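PDB 6SSH: GTPase activator-like protein from Chaetomium thermophilum, which probably stimulates GTP hydrolysis by a small GTPase through its TSC2-type Rap/Ran-GAP domain, the part of the longer protein held here. Local coordinates for residues 124-129 and 161-166; 3-8 and 104-109; 77-82 and 97-102; 136-141 and 153-158. One frame throughout, in Å; residues are numbered along the deposited sequence. Where two conformers were deposited one is given.

Interaction 1: residues 124-129 and 161-166; sequences FNYVYI and MSQPGF
Tyr128 and Met161 form an antiparallel hydrogen-bonded pair. Tyr128 N donates to Met161 O at 2.8 Å, and Met161 N returns the bond to Tyr128 O. Val127 and Ser162 follow as a non-hydrogen-bonded pair. Past it the chains stay together: Gln163 N reaches Tyr126 O at 3.0 Å, although both residues have left their strands. The Gln163 side chain adds another bond. Its chain bends at chi2 (-74°), which brings the amide back alongside the 124-129 segment. NE2 of Gln163 then donates to Asn125 O at 2.9 Å, nearly straight and within the amide plane. Asn125 is itself held, since Tyr128 OH donates to a lone pair of its OD1, and its ND2 binds Ile99 O.

The apolar contacts gather round Phe166. Its CG lies anti to the backbone N (chi1 -166°), and the ring swings in beside Val127. Val127 CG2 sits over one face of that ring, toward the rim, 3.3 Å from Phe166 CE1. Tyr126 crosses Phe166 at about a right angle, with Tyr126 CB 3.8 Å from Phe166 CE2. Trp201 of helix 183-201 meets both rings edge-to-face.

A type II turn from Gln163 to Phe166 returns the chain, so that Phe166 can pack here. The whole is the open end of a long-looped beta hairpin, strands 127-134 and 155-162, in the mixed sheet of the Rap/Ran-GAP domain.

Interaction 2: residues 3-8 and 104-109; sequences HKVGVI and VNIVWN
Ile106 O receives two hydrogens from the neighbouring strand. Ile8 N donates to Ile106 O at 2.8 Å, and Val7 CA approaches the same oxygen at 3.3 Å in a CA-H...O contact. Gly6 O is treated likewise from the other strand: Ile106 N bonds to it at 2.8 Å, and Asn105 CA lies nearby. The ladder runs on through Trp108 N to Ile8 O and, at its start, through a longer bond from Gly6 N to Val104 O. Beyond that end a water takes over, donating to Lys4 O and accepting from Val104 N.

Strands 2-10 and 104-109 run parallel, 20° apart over these segments. They lie in the parallel middle of the mixed sheet of the Rap/Ran-GAP domain, with 73-78 next to 2-10 and 127-134 next to 104-109.

The side chains sort onto two faces. Val5, Val7, Val104 and Ile106 share one. Val5 CG1 is anti to the backbone N (chi1 176°) and touches Ile106 CD1 at 3.8 Å, the two side chains crossing at a slant. Val104 CG1 stands 4.2 Å from Val5 CG1. Helix 183-201 covers this face, placing Ala194 on Val104 and Val187 on Ile106.

On the other face lie Gly6, Asn105, Ile8 and Val107. Gly6 has no side chain. Asn105 OD1 takes the place where a side chain of residue 6 would start, 3.0 Å from Gly6 CA. Ile8 CD1 lies 4.1 Å from Asn105 OD1, while Asn105 ND2 donates to Ile99 O.

Interaction 3: residues 77-82 and 97-102; sequences HVTTQM and RHIGND. With EDO (1,2-ethanediol), chain E; EDO (1,2-ethanediol), chain B.
His77 and Asp102 meet with ring and carboxylate almost coplanar, their planes 19° apart. His77 ND1 donates to Asp102 OD2 at 2.6 Å. The oxygen lies at the ring edge, in plane, and uses its syn lone pair. Two further bonds fix these groups: His77 NE2 binds Gln51 O, and Asp102 OD1 forms a salt bridge with Lys4. The His77 ring is thus tied through both nitrogens, which should set its rotation.

His98 crosses His77 at about a right angle. Its CB packs over one face of the His77 ring, with His98 CB 3.6 Å from His77 ND1. The two rings are oblique, with planes at 45° and centroids 4.8 Å apart. His98 NE2 is hydrogen-bonded to Asp60.

This packing seats helix 93-99 against the sheet. The helix belongs to a beta-alpha-beta crossover from strand 73-78 to the parallel strand 104-109, passing strand 2-10 between them. A type I turn from Ile99 to Asp102 leads out of the helix.

Met82 reaches His98 with an extended chain and slants across it. Met82 CE lies 3.6 Å from His98 CD2. Thr79 and Ile99 cross at about a right angle, joined by their methyls: Thr79 CG2 to Ile99 CG2 is 3.8 Å. Ile99 CG2 is also near His77 O. Gln81 takes no part in the contact; its OE1 and NE2 bond the two oxygens of a 1,2-ethanediol, probably a crystallisation additive, and NE2 also bonds Tyr63 O.

Interaction 4: residues 136-141 and 153-158; sequences RVPFLA and QRFVMV
The backbones stay too far apart to pair as strands, Val137 CA lying 6.6 Å from Phe155 CA, and a water bridges the gap. It donates to Arg136 O at 2.8 Å and accepts from Phe155 N at 2.9 Å. The contact lies at the looped end of the beta hairpin made by strands 127-134 and 155-162. Segment 136-141 is part of the connecting loop and folds into a type I turn from Pro138 to Ala141. This is a surface contact, and the loop also touches a crystal neighbour, so its form may owe something to the lattice.

Phe155 carries the middle. Pro138 comes from the opposite direction and sets its CD over the centre of one ring face, a CH-pi contact 12° off the ring normal. Pro138 CD lies 3.5 Å from Phe155 CZ. Val137 CG1 touches the same ring obliquely, 4.0 Å from Phe155 CE1. The bridging water stands at the ring edge, in plane. Ile177 and Ser179 of the neighbouring strand 176-179 also pack on Phe155.

Arg136 and Met157 form the other half, crossing at about a right angle. Arg136 bends at chi3 (-26°), which folds its guanidinium over the sulfur. Met157 bends at both chi2 and chi3 and curls round to meet it. Met157 SD lies over the centre of one guanidinium face, 3.5 Å from Arg136 CZ, and Met157 CE ends 3.8 Å from Arg136 NH1.

All four interactions reach one mixed sheet of the Rap/Ran-GAP domain. Interaction 2 lies near the centre of the chain. Interaction 3 is nested inside the loop that interaction 2 closes, about 8 Å away between centres, and their strands 2-10 and 73-78 are sheet neighbours. Interaction 1 follows later, about 12 Å from interaction 2 between centres, and joins it through strands 104-109 and 127-134. Asn125 ND2 also ties interaction 1 to interaction 3 at Ile99 O. Interaction 4 is nested within interaction 1 and shares strand 155-162, but lies at the surface, its centre about 26 Å from that of interaction 1. The first three therefore form a connected core, while interaction 4 is peripheral.

Interaction 1: residues 124-129 and 161-166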
# COMPACT_ATOMS: atom_id res chain seq x y z
N PHE A 124 6.52 7.83 -11.57
CA PHE A 124 6.10 8.54 -10.34
C PHE A 124 6.24 7.70 -9.09
O PHE A 124 6.11 8.22 -7.96
CB PHE A 124 4.72 9.09 -10.50
CG PHE A 124 4.57 9.97 -11.72
CD1 PHE A 124 3.70 9.62 -12.74
CD2 PHE A 124 5.37 11.10 -11.88
CE1 PHE A 124 3.58 10.39 -13.88
CE2 PHE A 124 5.24 11.90 -13.04
CZ PHE A 124 4.35 11.52 -14.03
N ASN A 125 6.67 6.46 -9.21
CA ASN A 125 6.81 5.64 -8.02
C ASN A 125 8.22 5.83 -7.48
O ASN A 125 9.19 5.41 -8.09
CB ASN A 125 6.58 4.18 -8.27
CG ASN A 125 5.10 3.77 -8.43
OD1 ASN A 125 4.84 2.57 -8.49
ND2 ASN A 125 4.17 4.69 -8.43
N TYR A 126 8.34 6.52 -6.37
CA TYR A 126 9.64 6.82 -5.80
C TYR A 126 10.01 5.85 -4.70
O TYR A 126 11.21 5.59 -4.57
CB TYR A 126 9.63 8.21 -5.17
CG TYR A 126 9.33 9.34 -6.12
CD1 TYR A 126 9.53 9.22 -7.48
CD2 TYR A 126 8.91 10.56 -5.62
CE1 TYR A 126 9.25 10.31 -8.33
CE2 TYR A 126 8.60 11.63 -6.46
CZ TYR A 126 8.78 11.50 -7.80
OH TYR A 126 8.51 12.59 -8.62
N VAL A 127 9.07 5.35 -3.92
CA VAL A 127 9.33 4.55 -2.72
C VAL A 127 8.35 3.41 -2.63
O VAL A 127 7.13 3.65 -2.80
CB VAL A 127 9.12 5.43 -1.42
CG1 VAL A 127 9.39 4.58 -0.15
CG2 VAL A 127 10.05 6.65 -1.44
N TYR A 128 8.84 2.22 -2.32
CA TYR A 128 8.03 1.07 -1.93
C TYR A 128 8.40 0.69 -0.49
O TYR A 128 9.58 0.56 -0.14
CB TYR A 128 8.26 -0.14 -2.84
CG TYR A 128 7.87 0.12 -4.28
CD1 TYR A 128 8.84 0.31 -5.25
CD2 TYR A 128 6.52 0.26 -4.63
CE1 TYR A 128 8.53 0.56 -6.54
CE2 TYR A 128 6.19 0.53 -5.95
CZ TYR A 128 7.19 0.70 -6.86
OH TYR A 128 6.92 0.98 -8.22
N ILE A 129 7.40 0.54 0.35
CA ILE A 129 7.52 0.03 1.72
C ILE A 129 7.11 -1.40 1.67
O ILE A 129 5.91 -1.69 1.46
CB ILE A 129 6.69 0.82 2.70
CG1 ILE A 129 7.14 2.26 2.75
CG2 ILE A 129 6.74 0.18 4.10
CD1 ILE A 129 6.16 3.20 3.31
N MET A 161 12.43 0.44 -0.28
CA MET A 161 13.15 0.39 -1.55
C MET A 161 12.83 1.65 -2.30
O MET A 161 11.66 1.96 -2.47
CB MET A 161 12.76 -0.81 -2.39
CG MET A 161 13.13 -2.12 -1.77
SD MET A 161 12.67 -3.51 -2.77
CE MET A 161 13.34 -3.14 -4.37
N SER A 162 13.81 2.43 -2.69
CA SER A 162 13.51 3.71 -3.34
C SER A 162 14.40 3.96 -4.53
O SER A 162 15.45 3.29 -4.71
CB SER A 162 13.66 4.87 -2.36
OG SER A 162 15.00 4.95 -1.87
N GLN A 163 14.00 4.92 -5.36
CA GLN A 163 14.84 5.30 -6.50
C GLN A 163 16.26 5.67 -6.07
O GLN A 163 16.50 6.13 -4.96
CB GLN A 163 14.24 6.53 -7.17
CG GLN A 163 12.89 6.34 -7.73
CD GLN A 163 12.91 5.55 -8.96
OE1 GLN A 163 13.97 5.27 -9.51
NE2 GLN A 163 11.73 5.21 -9.45
N PRO A 164 17.24 5.54 -6.98
CA PRO A 164 18.59 6.00 -6.63
C PRO A 164 18.63 7.49 -6.32
O PRO A 164 17.98 8.25 -7.04
CB PRO A 164 19.40 5.72 -7.90
CG PRO A 164 18.62 4.66 -8.62
CD PRO A 164 17.17 4.88 -8.28
N GLY A 165 19.28 7.86 -5.24
CA GLY A 165 19.38 9.26 -4.83
C GLY A 165 18.20 9.68 -3.95
O GLY A 165 18.25 10.80 -3.39
N PHE A 166 17.20 8.82 -3.73
CA PHE A 166 16.07 9.19 -2.89
C PHE A 166 16.52 9.14 -1.45
O PHE A 166 17.26 8.24 -1.04
CB PHE A 166 14.87 8.25 -3.13
CG PHE A 166 13.61 8.79 -2.54
CD1 PHE A 166 13.28 8.49 -1.25
CD2 PHE A 166 12.81 9.64 -3.26
CE1 PHE A 166 12.15 9.05 -0.65
CE2 PHE A 166 11.68 10.18 -2.69
CZ PHE A 166 11.33 9.89 -1.43

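Interaction 2: residues 3-8 and 104-109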
# COMPACT_ATOMS: atom_id res chain seq x y z
N HIS A 3 -2.38 13.23 1.83
CA HIS A 3 -1.51 12.31 1.15
C HIS A 3 -2.32 11.14 0.62
O HIS A 3 -3.39 10.83 1.12
CB HIS A 3 -0.42 11.76 2.12
CG HIS A 3 0.41 12.81 2.76
ND1 HIS A 3 1.51 13.34 2.14
CD2 HIS A 3 0.24 13.49 3.91
CE1 HIS A 3 2.03 14.27 2.92
NE2 HIS A 3 1.29 14.37 4.00
N LYS A 4 -1.75 10.50 -0.38
CA LYS A 4 -2.31 9.32 -1.00
C LYS A 4 -1.23 8.26 -1.13
O LYS A 4 -0.11 8.53 -1.65
CB LYS A 4 -3.01 9.65 -2.35
CG LYS A 4 -2.14 10.32 -3.41
CD LYS A 4 -3.02 10.84 -4.58
CE LYS A 4 -2.23 11.61 -5.61
NZ LYS A 4 -1.37 10.73 -6.42
N VAL A 5 -1.53 7.06 -0.66
CA VAL A 5 -0.56 6.01 -0.58
C VAL A 5 -1.16 4.70 -1.07
O VAL A 5 -2.22 4.29 -0.58
CB VAL A 5 -0.05 5.88 0.87
CG1 VAL A 5 0.90 4.71 1.01
CG2 VAL A 5 0.64 7.16 1.38
N GLY A 6 -0.51 4.01 -1.99
CA GLY A 6 -1.02 2.75 -2.46
C GLY A 6 -0.80 1.62 -1.50
O GLY A 6 0.15 1.68 -0.64
N VAL A 7 -1.60 0.57 -1.55
CA VAL A 7 -1.39 -0.63 -0.79
C VAL A 7 -1.69 -1.77 -1.72
O VAL A 7 -2.83 -1.89 -2.24
CB VAL A 7 -2.29 -0.77 0.45
CG1 VAL A 7 -1.93 -2.03 1.21
CG2 VAL A 7 -2.19 0.48 1.33
N ILE A 8 -0.70 -2.60 -1.96
CA ILE A 8 -0.76 -3.65 -2.99
C ILE A 8 -0.43 -5.01 -2.44
O ILE A 8 0.69 -5.21 -1.93
CB ILE A 8 0.24 -3.36 -4.12
CG1 ILE A 8 0.06 -1.94 -4.70
CG2 ILE A 8 0.10 -4.42 -5.22
CD1 ILE A 8 1.25 -1.45 -5.53
N VAL A 104 4.40 7.00 -3.16
CA VAL A 104 4.66 5.99 -2.14
C VAL A 104 3.63 4.88 -2.24
O VAL A 104 2.43 5.18 -2.30
CB VAL A 104 4.59 6.62 -0.74
CG1 VAL A 104 4.90 5.60 0.31
CG2 VAL A 104 5.55 7.83 -0.67
N ASN A 105 4.10 3.63 -2.23
CA ASN A 105 3.26 2.44 -2.22
C ASN A 105 3.74 1.45 -1.19
O ASN A 105 4.94 1.21 -1.11
CB ASN A 105 3.21 1.77 -3.63
CG ASN A 105 2.41 2.55 -4.61
OD1 ASN A 105 1.19 2.54 -4.55
ND2 ASN A 105 3.04 3.24 -5.47
N ILE A 106 2.83 0.92 -0.45
CA ILE A 106 3.03 -0.17 0.50
C ILE A 106 2.79 -1.46 -0.23
O ILE A 106 1.72 -1.60 -0.92
CB ILE A 106 2.10 -0.03 1.69
CG1 ILE A 106 2.39 1.27 2.42
CG2 ILE A 106 2.18 -1.25 2.62
CD1 ILE A 106 1.28 1.72 3.36
N VAL A 107 3.68 -2.44 -0.15
CA VAL A 107 3.56 -3.71 -0.81
C VAL A 107 3.53 -4.84 0.20
O VAL A 107 4.48 -4.93 1.02
CB VAL A 107 4.75 -3.93 -1.76
CG1 VAL A 107 4.70 -5.29 -2.45
CG2 VAL A 107 4.79 -2.85 -2.83
N TRP A 108 2.49 -5.62 0.27
CA TRP A 108 2.43 -6.81 1.12
C TRP A 108 2.87 -7.97 0.26
O TRP A 108 2.13 -8.46 -0.59
CB TRP A 108 1.04 -6.99 1.71
CG TRP A 108 1.03 -8.12 2.72
CD1 TRP A 108 1.18 -9.44 2.50
CD2 TRP A 108 0.93 -7.96 4.16
NE1 TRP A 108 1.16 -10.15 3.70
CE2 TRP A 108 0.97 -9.24 4.72
CE3 TRP A 108 0.74 -6.88 4.99
CZ2 TRP A 108 0.89 -9.47 6.11
CZ3 TRP A 108 0.64 -7.08 6.37
CH2 TRP A 108 0.73 -8.37 6.91
N ASN A 109 4.14 -8.37 0.40
CA ASN A 109 4.74 -9.35 -0.47
C ASN A 109 4.57 -10.77 0.06
O ASN A 109 5.41 -11.28 0.80
CB ASN A 109 6.20 -9.03 -0.69
CG ASN A 109 6.85 -10.04 -1.61
OD1 ASN A 109 6.19 -10.69 -2.41
ND2 ASN A 109 8.19 -10.18 -1.48
O HOH W 1 2.30 9.02 -2.37

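Interaction 3: residues 77-82 and 97-102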
# COMPACT_ATOMS: atom_id res chain seq x y z
N HIS A 77 -4.91 3.77 -1.30
CA HIS A 77 -5.40 3.24 -2.57
C HIS A 77 -5.12 1.76 -2.55
O HIS A 77 -4.01 1.33 -2.86
CB HIS A 77 -4.74 3.87 -3.77
CG HIS A 77 -5.00 5.32 -3.93
ND1 HIS A 77 -4.11 6.15 -4.59
CD2 HIS A 77 -6.10 6.08 -3.66
CE1 HIS A 77 -4.65 7.36 -4.70
NE2 HIS A 77 -5.87 7.34 -4.14
N VAL A 78 -6.08 0.97 -2.11
CA VAL A 78 -5.87 -0.44 -1.76
C VAL A 78 -6.35 -1.28 -2.96
O VAL A 78 -7.55 -1.36 -3.21
CB VAL A 78 -6.62 -0.84 -0.51
CG1 VAL A 78 -6.28 -2.27 -0.15
CG2 VAL A 78 -6.25 0.14 0.66
N THR A 79 -5.45 -1.87 -3.70
CA THR A 79 -5.84 -2.52 -4.97
C THR A 79 -6.81 -3.65 -4.70
O THR A 79 -7.70 -3.85 -5.51
CB THR A 79 -4.63 -2.90 -5.81
OG1 THR A 79 -3.77 -3.75 -5.05
CG2 THR A 79 -3.88 -1.65 -6.26
N THR A 80 -6.73 -4.37 -3.59
CA THR A 80 -7.65 -5.45 -3.30
C THR A 80 -9.08 -4.91 -2.97
O THR A 80 -10.03 -5.68 -3.01
CB THR A 80 -7.21 -6.37 -2.19
OG1 THR A 80 -6.96 -5.58 -1.00
CG2 THR A 80 -5.93 -7.15 -2.56
N GLN A 81 -9.20 -3.61 -2.63
CA GLN A 81 -10.54 -2.98 -2.42
C GLN A 81 -11.22 -2.63 -3.73
O GLN A 81 -12.40 -2.24 -3.74
CB GLN A 81 -10.41 -1.73 -1.53
CG GLN A 81 -10.07 -2.01 -0.08
CD GLN A 81 -11.12 -2.76 0.70
OE1 GLN A 81 -10.85 -3.73 1.34
NE2 GLN A 81 -12.37 -2.30 0.63
N MET A 82 -10.47 -2.61 -4.82
CA MET A 82 -10.94 -2.14 -6.12
C MET A 82 -11.46 -3.31 -6.92
O MET A 82 -10.84 -4.37 -6.93
CB MET A 82 -9.82 -1.44 -6.87
CG MET A 82 -9.21 -0.25 -6.11
SD MET A 82 -7.74 0.32 -6.95
CE MET A 82 -7.09 1.52 -5.74
N ARG A 97 -4.03 3.38 -12.41
CA ARG A 97 -4.05 4.84 -12.46
C ARG A 97 -3.85 5.42 -11.06
O ARG A 97 -3.35 6.57 -10.97
CB ARG A 97 -5.33 5.39 -13.10
CG ARG A 97 -6.55 5.40 -12.16
CD ARG A 97 -7.79 5.89 -12.94
NE ARG A 97 -8.79 6.49 -12.07
CZ ARG A 97 -9.73 5.82 -11.46
NH1 ARG A 97 -10.59 6.47 -10.73
NH2 ARG A 97 -9.82 4.50 -11.49
N HIS A 98 -4.23 4.69 -10.04
CA HIS A 98 -3.99 5.17 -8.67
C HIS A 98 -2.56 4.90 -8.25
O HIS A 98 -1.81 5.83 -7.99
CB HIS A 98 -4.96 4.55 -7.69
CG HIS A 98 -6.37 4.81 -8.03
ND1 HIS A 98 -6.89 6.08 -7.97
CD2 HIS A 98 -7.37 3.98 -8.35
CE1 HIS A 98 -8.18 6.00 -8.34
NE2 HIS A 98 -8.48 4.75 -8.58
N ILE A 99 -2.16 3.64 -8.23
CA ILE A 99 -0.82 3.32 -7.69
C ILE A 99 0.28 3.84 -8.60
O ILE A 99 1.33 4.24 -8.07
CB ILE A 99 -0.68 1.84 -7.31
CG1 ILE A 99 -0.77 1.01 -8.57
CG2 ILE A 99 -1.73 1.47 -6.20
CD1 ILE A 99 0.49 0.38 -8.91
N GLY A 100 0.08 3.95 -9.89
CA GLY A 100 1.10 4.48 -10.78
C GLY A 100 1.31 5.95 -10.65
O GLY A 100 2.34 6.48 -11.07
N ASN A 101 0.37 6.65 -10.00
CA ASN A 101 0.46 8.09 -9.76
C ASN A 101 0.73 8.41 -8.30
O ASN A 101 0.66 9.58 -7.94
CB ASN A 101 -0.78 8.79 -10.30
CG ASN A 101 -0.71 8.91 -11.79
OD1 ASN A 101 0.13 9.60 -12.36
ND2 ASN A 101 -1.58 8.14 -12.46
N ASP A 102 0.99 7.38 -7.49
CA ASP A 102 1.31 7.57 -6.06
C ASP A 102 2.80 7.48 -5.90
O ASP A 102 3.45 6.51 -6.29
CB ASP A 102 0.64 6.50 -5.26
CG ASP A 102 -0.89 6.64 -5.20
OD1 ASP A 102 -1.39 7.74 -5.44
OD2 ASP A 102 -1.53 5.62 -4.83
C1 EDO E . -13.40 -5.15 3.62
O1 EDO E . -12.01 -4.77 3.45
C2 EDO E . -14.50 -4.12 3.27
O2 EDO E . -14.49 -3.71 1.89
C1 EDO B . -15.54 -3.55 -2.79
O1 EDO B . -16.63 -2.73 -3.28
C2 EDO B . -14.92 -2.95 -1.54
O2 EDO B . -14.32 -1.69 -1.79

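Interaction 4: residues 136-141 and 153-158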
# COMPACT_ATOMS: atom_id res chain seq x y z
N ARG A 136 10.52 -15.95 11.52
CA ARG A 136 11.46 -15.57 12.56
C ARG A 136 10.76 -14.85 13.72
O ARG A 136 9.82 -14.06 13.53
CB ARG A 136 12.49 -14.62 11.92
CG ARG A 136 13.80 -14.25 12.58
CD ARG A 136 14.44 -13.12 11.69
NE ARG A 136 14.01 -13.18 10.27
CZ ARG A 136 14.57 -12.49 9.28
NH1 ARG A 136 15.59 -11.67 9.53
NH2 ARG A 136 14.11 -12.64 8.05
N VAL A 137 11.30 -15.10 14.91
CA VAL A 137 10.95 -14.35 16.11
C VAL A 137 12.30 -13.78 16.61
O VAL A 137 13.28 -14.50 16.64
CB VAL A 137 10.32 -15.28 17.13
CG1 VAL A 137 10.15 -14.57 18.52
CG2 VAL A 137 8.99 -15.78 16.57
N PRO A 138 12.34 -12.49 16.97
CA PRO A 138 13.61 -11.94 17.50
C PRO A 138 14.15 -12.80 18.60
O PRO A 138 13.44 -13.23 19.51
CB PRO A 138 13.19 -10.53 17.99
CG PRO A 138 11.96 -10.21 17.35
CD PRO A 138 11.25 -11.50 16.99
N PHE A 139 15.44 -13.15 18.54
CA PHE A 139 15.94 -14.24 19.34
C PHE A 139 15.81 -13.94 20.85
O PHE A 139 15.59 -14.82 21.65
CB PHE A 139 17.43 -14.59 19.05
CG PHE A 139 17.86 -15.85 19.73
CD1 PHE A 139 17.44 -17.09 19.25
CD2 PHE A 139 18.70 -15.84 20.88
CE1 PHE A 139 17.79 -18.24 19.87
CE2 PHE A 139 19.05 -17.01 21.50
CZ PHE A 139 18.61 -18.23 20.99
N LEU A 140 15.95 -12.66 21.21
CA LEU A 140 15.96 -12.36 22.64
C LEU A 140 14.63 -11.70 23.03
O LEU A 140 14.56 -10.98 24.04
CB LEU A 140 17.13 -11.47 22.99
CG LEU A 140 18.53 -12.11 22.91
CD1 LEU A 140 19.59 -11.11 23.31
CD2 LEU A 140 18.72 -13.35 23.75
N ALA A 141 13.58 -11.97 22.27
CA ALA A 141 12.23 -11.50 22.63
C ALA A 141 11.79 -12.23 23.90
O ALA A 141 12.35 -13.27 24.25
CB ALA A 141 11.27 -11.75 21.52
N GLN A 153 3.49 -11.91 18.83
CA GLN A 153 4.31 -13.12 18.71
C GLN A 153 4.58 -13.51 17.25
O GLN A 153 5.31 -14.48 17.01
CB GLN A 153 3.60 -14.28 19.41
CG GLN A 153 3.43 -14.14 20.92
CD GLN A 153 2.82 -15.38 21.58
OE1 GLN A 153 2.48 -16.37 20.90
NE2 GLN A 153 2.65 -15.33 22.90
N ARG A 154 4.02 -12.76 16.30
CA ARG A 154 4.22 -13.03 14.88
C ARG A 154 4.76 -11.80 14.21
O ARG A 154 4.33 -10.71 14.51
CB ARG A 154 2.91 -13.51 14.29
CG ARG A 154 2.51 -14.79 15.05
CD ARG A 154 1.56 -15.64 14.29
NE ARG A 154 0.33 -14.92 14.13
CZ ARG A 154 -0.19 -14.56 12.96
NH1 ARG A 154 0.36 -14.95 11.82
NH2 ARG A 154 -1.33 -13.89 12.96
N PHE A 155 5.66 -11.98 13.24
CA PHE A 155 6.48 -10.89 12.74
C PHE A 155 6.53 -10.83 11.24
O PHE A 155 6.25 -11.85 10.55
CB PHE A 155 7.90 -10.99 13.31
CG PHE A 155 7.94 -10.89 14.81
CD1 PHE A 155 7.68 -11.98 15.61
CD2 PHE A 155 8.24 -9.66 15.40
CE1 PHE A 155 7.66 -11.87 17.00
CE2 PHE A 155 8.24 -9.54 16.79
CZ PHE A 155 7.94 -10.64 17.58
N VAL A 156 6.89 -9.65 10.74
CA VAL A 156 7.18 -9.44 9.32
C VAL A 156 8.52 -8.69 9.23
O VAL A 156 9.00 -8.10 10.19
CB VAL A 156 6.10 -8.62 8.60
CG1 VAL A 156 4.74 -9.32 8.72
CG2 VAL A 156 6.02 -7.23 9.16
N MET A 157 9.13 -8.74 8.06
CA MET A 157 10.21 -7.89 7.67
C MET A 157 9.70 -6.70 6.94
O MET A 157 8.79 -6.84 6.11
CB MET A 157 11.20 -8.65 6.82
CG MET A 157 11.78 -9.89 7.51
SD MET A 157 12.49 -9.65 9.17
CE MET A 157 13.70 -8.44 8.73
N VAL A 158 10.23 -5.53 7.23
CA VAL A 158 9.85 -4.29 6.55
C VAL A 158 11.09 -3.69 5.95
O VAL A 158 12.10 -3.53 6.67
CB VAL A 158 9.18 -3.24 7.50
CG1 VAL A 158 8.84 -2.00 6.69
CG2 VAL A 158 7.96 -3.80 8.16
O HOH W 2 7.12 -14.48 12.88